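Local coordinates for cellulose-binding protein (Saccharophagus degradans, PDB 2X32) that binds a long polyisoprenoid, octaprenyl diphosphate, inside its YceI-like domain, probably to carry it, and is implicated in plant cell wall breakdown, at residues L108-N122 with Q134-L148. Residues are numbered along the deposited sequence; the frame is centred on the assembly and turned at random. Where two conformers were deposited one is given.
Sequences LDLHGVPGVIDTQLN and QNQSPLLIKAADYSL. With OTP ((2E,6E,10E,14E,18E,22E,26E)-3,7,11,15,19,23,27,31-octamethyldotriaconta-2,6,10,14,18,22,26,30-octaenyl trihydrogen diphosphate), chain C; IMD (imidazole), chain D.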
loop_
_atom_site.group_PDB
_atom_site.type_symbol
_atom_site.label_atom_id
_atom_site.label_comp_id
_atom_site.label_asym_id
_atom_site.label_seq_id
_atom_site.Cartn_x
_atom_site.Cartn_y
_atom_site.Cartn_z
ATOM N N LEU A 108 2.815 -8.133 4.394
ATOM C CA LEU A 108 2.201 -6.872 4.845
ATOM C C LEU A 108 2.012 -6.951 6.348
ATOM O O LEU A 108 1.235 -7.785 6.845
ATOM C CB LEU A 108 0.873 -6.585 4.152
ATOM C CG LEU A 108 0.068 -5.425 4.743
ATOM C CD1 LEU A 108 0.796 -4.061 4.596
ATOM C CD2 LEU A 108 -1.320 -5.376 3.995
ATOM N N ASP A 109 2.676 -6.063 7.080
ATOM C CA ASP A 109 2.536 -5.898 8.518
ATOM C C ASP A 109 1.618 -4.708 8.749
ATOM O O ASP A 109 2.053 -3.542 8.598
ATOM C CB ASP A 109 3.915 -5.688 9.162
ATOM C CG ASP A 109 3.843 -5.312 10.616
ATOM O OD1 ASP A 109 2.858 -5.677 11.258
ATOM O OD2 ASP A 109 4.757 -4.580 11.095
ATOM N N LEU A 110 0.333 -5.003 8.998
ATOM C CA LEU A 110 -0.705 -4.014 9.181
ATOM C C LEU A 110 -1.526 -4.358 10.390
ATOM O O LEU A 110 -2.003 -5.503 10.511
ATOM C CB LEU A 110 -1.625 -4.004 7.970
ATOM C CG LEU A 110 -2.904 -3.179 8.007
ATOM C CD1 LEU A 110 -2.535 -1.657 8.239
ATOM C CD2 LEU A 110 -3.712 -3.352 6.712
ATOM N N HIS A 111 -1.720 -3.360 11.245
ATOM C CA HIS A 111 -2.573 -3.486 12.400
ATOM C C HIS A 111 -2.241 -4.705 13.260
ATOM O O HIS A 111 -3.138 -5.382 13.806
ATOM C CB HIS A 111 -4.029 -3.450 11.959
ATOM C CG HIS A 111 -5.022 -3.280 13.060
ATOM N ND1 HIS A 111 -5.087 -2.193 13.914
ATOM C CD2 HIS A 111 -6.006 -4.120 13.451
ATOM C CE1 HIS A 111 -6.086 -2.391 14.784
ATOM N NE2 HIS A 111 -6.644 -3.548 14.510
ATOM N N GLY A 112 -0.937 -4.957 13.386
ATOM C CA GLY A 112 -0.404 -6.049 14.194
ATOM C C GLY A 112 -0.630 -7.445 13.725
ATOM O O GLY A 112 -0.447 -8.386 14.549
ATOM N N VAL A 113 -1.019 -7.637 12.464
ATOM C CA VAL A 113 -1.279 -8.975 11.934
ATOM C C VAL A 113 -0.532 -9.198 10.612
ATOM O O VAL A 113 -1.154 -9.050 9.530
ATOM C CB VAL A 113 -2.771 -9.212 11.676
ATOM C CG1 VAL A 113 -3.033 -10.689 11.370
ATOM C CG2 VAL A 113 -3.616 -8.837 12.878
ATOM N N PRO A 114 0.730 -9.619 10.659
ATOM C CA PRO A 114 1.458 -9.882 9.403
ATOM C C PRO A 114 0.772 -10.935 8.540
ATOM O O PRO A 114 0.327 -11.958 9.050
ATOM C CB PRO A 114 2.826 -10.391 9.902
ATOM C CG PRO A 114 3.007 -9.619 11.196
ATOM C CD PRO A 114 1.628 -9.745 11.826
ATOM N N GLY A 115 0.716 -10.685 7.249
ATOM C CA GLY A 115 0.112 -11.589 6.305
ATOM C C GLY A 115 0.830 -11.555 5.004
ATOM O O GLY A 115 1.570 -10.637 4.730
ATOM N N VAL A 116 0.644 -12.571 4.192
ATOM C CA VAL A 116 1.290 -12.613 2.888
ATOM C C VAL A 116 0.287 -12.240 1.819
ATOM O O VAL A 116 -0.866 -12.730 1.827
ATOM C CB VAL A 116 1.853 -13.976 2.584
ATOM C CG1 VAL A 116 2.414 -14.015 1.174
ATOM C CG2 VAL A 116 2.936 -14.324 3.555
ATOM N N ILE A 117 0.708 -11.344 0.927
ATOM C CA ILE A 117 -0.088 -10.970 -0.275
ATOM C C ILE A 117 0.590 -11.618 -1.439
ATOM O O ILE A 117 1.728 -11.304 -1.769
ATOM C CB ILE A 117 -0.155 -9.447 -0.449
ATOM C CG1 ILE A 117 -0.834 -8.821 0.754
ATOM C CG2 ILE A 117 -0.856 -9.075 -1.832
ATOM C CD1 ILE A 117 -0.824 -7.326 0.673
ATOM N N ASP A 118 -0.088 -12.604 -2.031
ATOM C CA ASP A 118 0.385 -13.278 -3.220
ATOM C C ASP A 118 -0.228 -12.539 -4.412
ATOM O O ASP A 118 -1.444 -12.575 -4.627
ATOM C CB ASP A 118 -0.070 -14.758 -3.208
ATOM C CG ASP A 118 0.647 -15.563 -2.149
ATOM O OD1 ASP A 118 1.909 -15.593 -2.188
ATOM O OD2 ASP A 118 -0.045 -16.184 -1.281
ATOM N N THR A 119 0.592 -11.787 -5.122
ATOM C CA THR A 119 0.045 -10.953 -6.211
ATOM C C THR A 119 1.102 -10.788 -7.277
ATOM O O THR A 119 2.253 -11.224 -7.151
ATOM C CB THR A 119 -0.437 -9.602 -5.693
ATOM O OG1 THR A 119 -1.300 -8.965 -6.663
ATOM C CG2 THR A 119 0.753 -8.681 -5.381
ATOM N N GLN A 120 0.739 -10.123 -8.356
ATOM C CA GLN A 120 1.633 -9.920 -9.462
ATOM C C GLN A 120 1.876 -8.410 -9.605
ATOM O O GLN A 120 0.914 -7.613 -9.566
ATOM C CB GLN A 120 0.973 -10.457 -10.740
ATOM C CG GLN A 120 1.858 -10.533 -11.865
ATOM C CD GLN A 120 1.142 -11.341 -12.989
ATOM O OE1 GLN A 120 0.161 -10.830 -13.560
ATOM N NE2 GLN A 120 1.510 -12.612 -13.216
ATOM N N LEU A 121 3.148 -8.066 -9.711
ATOM C CA LEU A 121 3.582 -6.680 -9.894
ATOM C C LEU A 121 4.084 -6.480 -11.299
ATOM O O LEU A 121 4.613 -7.399 -11.938
ATOM C CB LEU A 121 4.673 -6.285 -8.914
ATOM C CG LEU A 121 4.306 -6.518 -7.440
ATOM C CD1 LEU A 121 5.512 -6.089 -6.517
ATOM C CD2 LEU A 121 3.026 -5.803 -6.998
ATOM N N ASN A 122 3.851 -5.259 -11.800
ATOM C CA ASN A 122 4.405 -4.796 -13.031
ATOM C C ASN A 122 5.606 -3.920 -12.690
ATOM O O ASN A 122 5.491 -2.992 -11.884
ATOM C CB ASN A 122 3.382 -3.997 -13.842
ATOM C CG ASN A 122 3.893 -3.670 -15.208
ATOM O OD1 ASN A 122 4.702 -2.719 -15.382
ATOM N ND2 ASN A 122 3.472 -4.471 -16.231
ATOM N N GLN A 134 4.072 -1.257 -9.975
ATOM C CA GLN A 134 2.655 -1.096 -9.680
ATOM C C GLN A 134 1.944 -2.438 -9.634
ATOM O O GLN A 134 2.437 -3.443 -10.150
ATOM C CB GLN A 134 2.061 -0.098 -10.683
ATOM C CG GLN A 134 2.078 -0.607 -12.151
ATOM C CD GLN A 134 1.661 0.436 -13.115
ATOM O OE1 GLN A 134 0.605 1.073 -12.951
ATOM N NE2 GLN A 134 2.499 0.659 -14.128
ATOM N N ASN A 135 0.804 -2.471 -8.978
ATOM C CA ASN A 135 0.009 -3.705 -8.988
ATOM C C ASN A 135 -0.490 -3.966 -10.396
ATOM O O ASN A 135 -1.103 -3.084 -11.054
ATOM C CB ASN A 135 -1.153 -3.665 -7.991
ATOM C CG ASN A 135 -2.063 -2.444 -8.166
ATOM O OD1 ASN A 135 -1.596 -1.294 -8.041
ATOM N ND2 ASN A 135 -3.359 -2.679 -8.368
ATOM N N GLN A 136 -0.247 -5.178 -10.880
ATOM C CA GLN A 136 -0.633 -5.513 -12.240
ATOM C C GLN A 136 -2.095 -5.644 -12.371
ATOM O O GLN A 136 -2.646 -5.384 -13.438
ATOM C CB GLN A 136 0.064 -6.801 -12.674
ATOM C CG GLN A 136 -0.423 -7.327 -14.058
ATOM C CD GLN A 136 -0.118 -6.426 -15.236
ATOM O OE1 GLN A 136 0.731 -5.538 -15.153
ATOM N NE2 GLN A 136 -0.835 -6.630 -16.342
ATOM N N SER A 137 -2.780 -6.036 -11.319
ATOM C CA SER A 137 -4.230 -6.151 -11.423
ATOM C C SER A 137 -4.872 -5.570 -10.206
ATOM O O SER A 137 -4.213 -5.364 -9.171
ATOM C CB SER A 137 -4.619 -7.590 -11.602
ATOM O OG SER A 137 -4.155 -8.335 -10.501
ATOM N N PRO A 138 -6.192 -5.332 -10.297
ATOM C CA PRO A 138 -6.857 -4.925 -9.097
ATOM C C PRO A 138 -6.536 -5.879 -7.892
ATOM O O PRO A 138 -6.473 -7.088 -8.046
ATOM C CB PRO A 138 -8.327 -4.929 -9.487
ATOM C CG PRO A 138 -8.304 -4.595 -11.005
ATOM C CD PRO A 138 -7.099 -5.392 -11.468
ATOM N N LEU A 139 -6.251 -5.280 -6.752
ATOM C CA LEU A 139 -5.676 -5.919 -5.560
ATOM C C LEU A 139 -6.655 -5.647 -4.426
ATOM O O LEU A 139 -6.914 -4.486 -4.123
ATOM C CB LEU A 139 -4.318 -5.300 -5.236
ATOM C CG LEU A 139 -3.602 -5.776 -3.945
ATOM C CD1 LEU A 139 -3.486 -7.323 -3.872
ATOM C CD2 LEU A 139 -2.195 -5.109 -3.860
ATOM N N LEU A 140 -7.241 -6.683 -3.830
ATOM C CA LEU A 140 -8.261 -6.501 -2.809
ATOM C C LEU A 140 -7.709 -6.945 -1.479
ATOM O O LEU A 140 -7.102 -8.038 -1.387
ATOM C CB LEU A 140 -9.480 -7.355 -3.159
ATOM C CG LEU A 140 -10.123 -7.120 -4.530
ATOM C CD1 LEU A 140 -11.057 -8.294 -4.866
ATOM C CD2 LEU A 140 -10.823 -5.715 -4.575
ATOM N N ILE A 141 -7.915 -6.140 -0.449
ATOM C CA ILE A 141 -7.554 -6.467 0.928
ATOM C C ILE A 141 -8.847 -6.706 1.699
ATOM O O ILE A 141 -9.840 -5.952 1.543
ATOM C CB ILE A 141 -6.856 -5.248 1.636
ATOM C CG1 ILE A 141 -5.472 -5.005 1.050
ATOM C CG2 ILE A 141 -6.817 -5.451 3.170
ATOM C CD1 ILE A 141 -4.525 -6.204 1.318
ATOM N N LYS A 142 -8.856 -7.737 2.527
ATOM C CA LYS A 142 -9.998 -8.028 3.382
ATOM C C LYS A 142 -9.703 -7.543 4.795
ATOM O O LYS A 142 -8.685 -7.915 5.381
ATOM C CB LYS A 142 -10.269 -9.553 3.380
ATOM C CG LYS A 142 -10.766 -10.047 2.021
ATOM C CD LYS A 142 -11.317 -11.441 2.006
ATOM C CE LYS A 142 -11.995 -11.743 0.617
ATOM N NZ LYS A 142 -12.784 -10.533 0.104
ATOM N N ALA A 143 -10.548 -6.665 5.320
ATOM C CA ALA A 143 -10.280 -6.112 6.655
ATOM C C ALA A 143 -10.091 -7.169 7.738
ATOM O O ALA A 143 -9.281 -6.983 8.639
ATOM C CB ALA A 143 -11.415 -5.163 7.045
ATOM N N ALA A 144 -10.831 -8.271 7.626
ATOM C CA ALA A 144 -10.754 -9.321 8.611
ATOM C C ALA A 144 -9.390 -9.999 8.658
ATOM O O ALA A 144 -8.962 -10.470 9.747
ATOM C CB ALA A 144 -11.848 -10.304 8.416
ATOM N N ASP A 145 -8.655 -9.964 7.548
ATOM C CA ASP A 145 -7.309 -10.523 7.542
ATOM C C ASP A 145 -6.333 -9.775 8.460
ATOM O O ASP A 145 -5.259 -10.296 8.813
ATOM C CB ASP A 145 -6.775 -10.594 6.130
ATOM C CG ASP A 145 -7.379 -11.721 5.332
ATOM O OD1 ASP A 145 -7.995 -12.629 5.973
ATOM O OD2 ASP A 145 -7.343 -11.620 4.077
ATOM N N TYR A 146 -6.661 -8.515 8.797
ATOM C CA TYR A 146 -5.803 -7.709 9.677
ATOM C C TYR A 146 -6.512 -7.210 10.935
ATOM O O TYR A 146 -6.109 -6.204 11.515
ATOM C CB TYR A 146 -5.180 -6.524 8.856
ATOM C CG TYR A 146 -4.449 -7.023 7.629
ATOM C CD1 TYR A 146 -3.129 -7.397 7.721
ATOM C CD2 TYR A 146 -5.113 -7.264 6.419
ATOM C CE1 TYR A 146 -2.439 -7.944 6.661
ATOM C CE2 TYR A 146 -4.414 -7.792 5.350
ATOM C CZ TYR A 146 -3.079 -8.113 5.483
ATOM O OH TYR A 146 -2.339 -8.735 4.459
ATOM N N SER A 147 -7.564 -7.916 11.368
ATOM C CA SER A 147 -8.344 -7.604 12.555
ATOM C C SER A 147 -8.878 -6.163 12.515
ATOM O O SER A 147 -8.854 -5.475 13.511
ATOM C CB SER A 147 -7.504 -7.869 13.805
ATOM O OG SER A 147 -7.233 -9.275 13.847
ATOM N N LEU A 148 -9.293 -5.735 11.320
ATOM C CA LEU A 148 -9.793 -4.347 11.112
ATOM C C LEU A 148 -11.321 -4.253 11.048
ATOM O O LEU A 148 -11.867 -3.196 10.877
ATOM C CB LEU A 148 -9.189 -3.715 9.852
ATOM C CG LEU A 148 -7.742 -3.313 9.976
ATOM C CD1 LEU A 148 -7.144 -2.916 8.606
ATOM C CD2 LEU A 148 -7.566 -2.139 11.002
HETATM O O7 OTP C . -21.837 8.556 5.104
HETATM P P2 OTP C . -21.244 9.487 6.129
HETATM O O5 OTP C . -22.171 9.735 7.306
HETATM O O6 OTP C . -20.617 10.729 5.555
HETATM O O4 OTP C . -20.026 8.597 6.796
HETATM P P1 OTP C . -18.438 8.855 6.647
HETATM O O2 OTP C . -18.074 8.306 5.281
HETATM O O3 OTP C . -17.961 10.204 7.145
HETATM O O1 OTP C . -17.688 7.781 7.597
HETATM C C40 OTP C . -17.744 6.396 7.200
HETATM C C39 OTP C . -16.333 5.850 6.947
HETATM C C37 OTP C . -16.010 5.141 5.882
HETATM C C38 OTP C . -16.923 4.772 4.706
HETATM C C36 OTP C . -14.589 4.598 5.752
HETATM C C35 OTP C . -14.463 3.112 5.961
HETATM C C34 OTP C . -13.017 2.641 5.711
HETATM C C32 OTP C . -12.661 1.465 5.179
HETATM C C33 OTP C . -13.661 0.489 4.660
HETATM C C31 OTP C . -11.162 1.223 4.948
HETATM C C30 OTP C . -10.540 -0.003 5.568
HETATM C C29 OTP C . -9.079 -0.168 5.163
HETATM C C27 OTP C . -8.488 -1.337 4.938
HETATM C C28 OTP C . -9.139 -2.700 5.160
HETATM C C26 OTP C . -7.083 -1.408 4.383
HETATM C C25 OTP C . -6.420 -0.095 4.028
HETATM C C24 OTP C . -5.204 -0.226 3.094
HETATM C C22 OTP C . -3.925 -0.183 3.459
HETATM C C23 OTP C . -3.413 0.144 4.840
HETATM C C21 OTP C . -2.886 -0.410 2.399
HETATM C C20 OTP C . -2.132 -1.757 2.557
HETATM C C19 OTP C . -1.032 -1.973 1.516
HETATM C C17 OTP C . -1.095 -2.781 0.459
HETATM C C18 OTP C . -2.167 -3.772 0.170
HETATM C C16 OTP C . 0.026 -2.718 -0.567
HETATM C C15 OTP C . 0.746 -4.026 -0.727
HETATM C C14 OTP C . 2.052 -3.855 -1.463
HETATM C C12 OTP C . 2.582 -4.757 -2.325
HETATM C C13 OTP C . 1.855 -6.048 -2.696
HETATM C C11 OTP C . 3.906 -4.550 -2.985
HETATM C C10 OTP C . 4.560 -3.236 -2.828
HETATM C C9 OTP C . 5.772 -2.971 -3.723
HETATM C C7 OTP C . 7.063 -2.981 -3.353
HETATM C C8 OTP C . 7.583 -3.132 -1.937
HETATM C C6 OTP C . 8.105 -2.777 -4.428
HETATM C C5 OTP C . 8.716 -4.062 -4.951
HETATM C C4 OTP C . 9.815 -3.822 -5.945
HETATM C C2 OTP C . 10.024 -4.601 -7.011
HETATM C C3 OTP C . 9.280 -5.822 -7.427
HETATM C C1 OTP C . 11.180 -4.258 -7.907
HETATM N N1 IMD D . -3.129 2.013 -10.557
HETATM C C2 IMD D . -2.125 2.157 -11.471
HETATM N N3 IMD D . -1.516 0.945 -11.607
HETATM C C4 IMD D . -2.100 0.024 -10.801
HETATM C C5 IMD D . -3.116 0.709 -10.133
HETATM O O HOH W 1 -2.928 -11.125 7.954
HETATM O O HOH W 2 -1.594 -6.866 -8.571
HETATM O O HOH W 3 5.186 -0.483 -13.817
#
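Tyr-146, just past the end of strand 139-142, lays its ring against Leu-108, Leu-110 and Val-113. Its CB lies 3.7 Å from Leu-110 O; at CG the methyl CD2 of Leu-110 comes over one face, a CH-pi contact 4.2 Å from the ring centroid, and CD2 of the ring lies under the same methyl. CD1 and CE1 pass obliquely by Val-113 O, while CE2 nears Leu-108 CD2, CZ meets that methyl at 3.6 Å and OH ends beside it, with Ile-117 CG1 4.0 Å from OH. The setting is the antiparallel hairpin of strands 115-125 and 130-142, part of the curled sheet of the YceI-like, lipocalin-like barrel. Near its turn the strands still pair, Asn-122 N donating a hydrogen bond to Gln-134 O (2.8 Å); beyond Gln-136 they separate, and Ile-117 CD1 and Ile-141 CD1 touch at 3.9 Å where the backbones have separated, both against the octaprenyl chain. Were the Tyr-146 ring lost to an alanine here, a gap would probably open beside Leu-108 and Leu-110 CD2 would be left without its aromatic face. Leu-148, its CG anti to the carbonyl carbon (chi1 -74°), lays CD2 over a face of the His-111 ring, 3.6 Å from its centroid, and turns CD1 to the lipid.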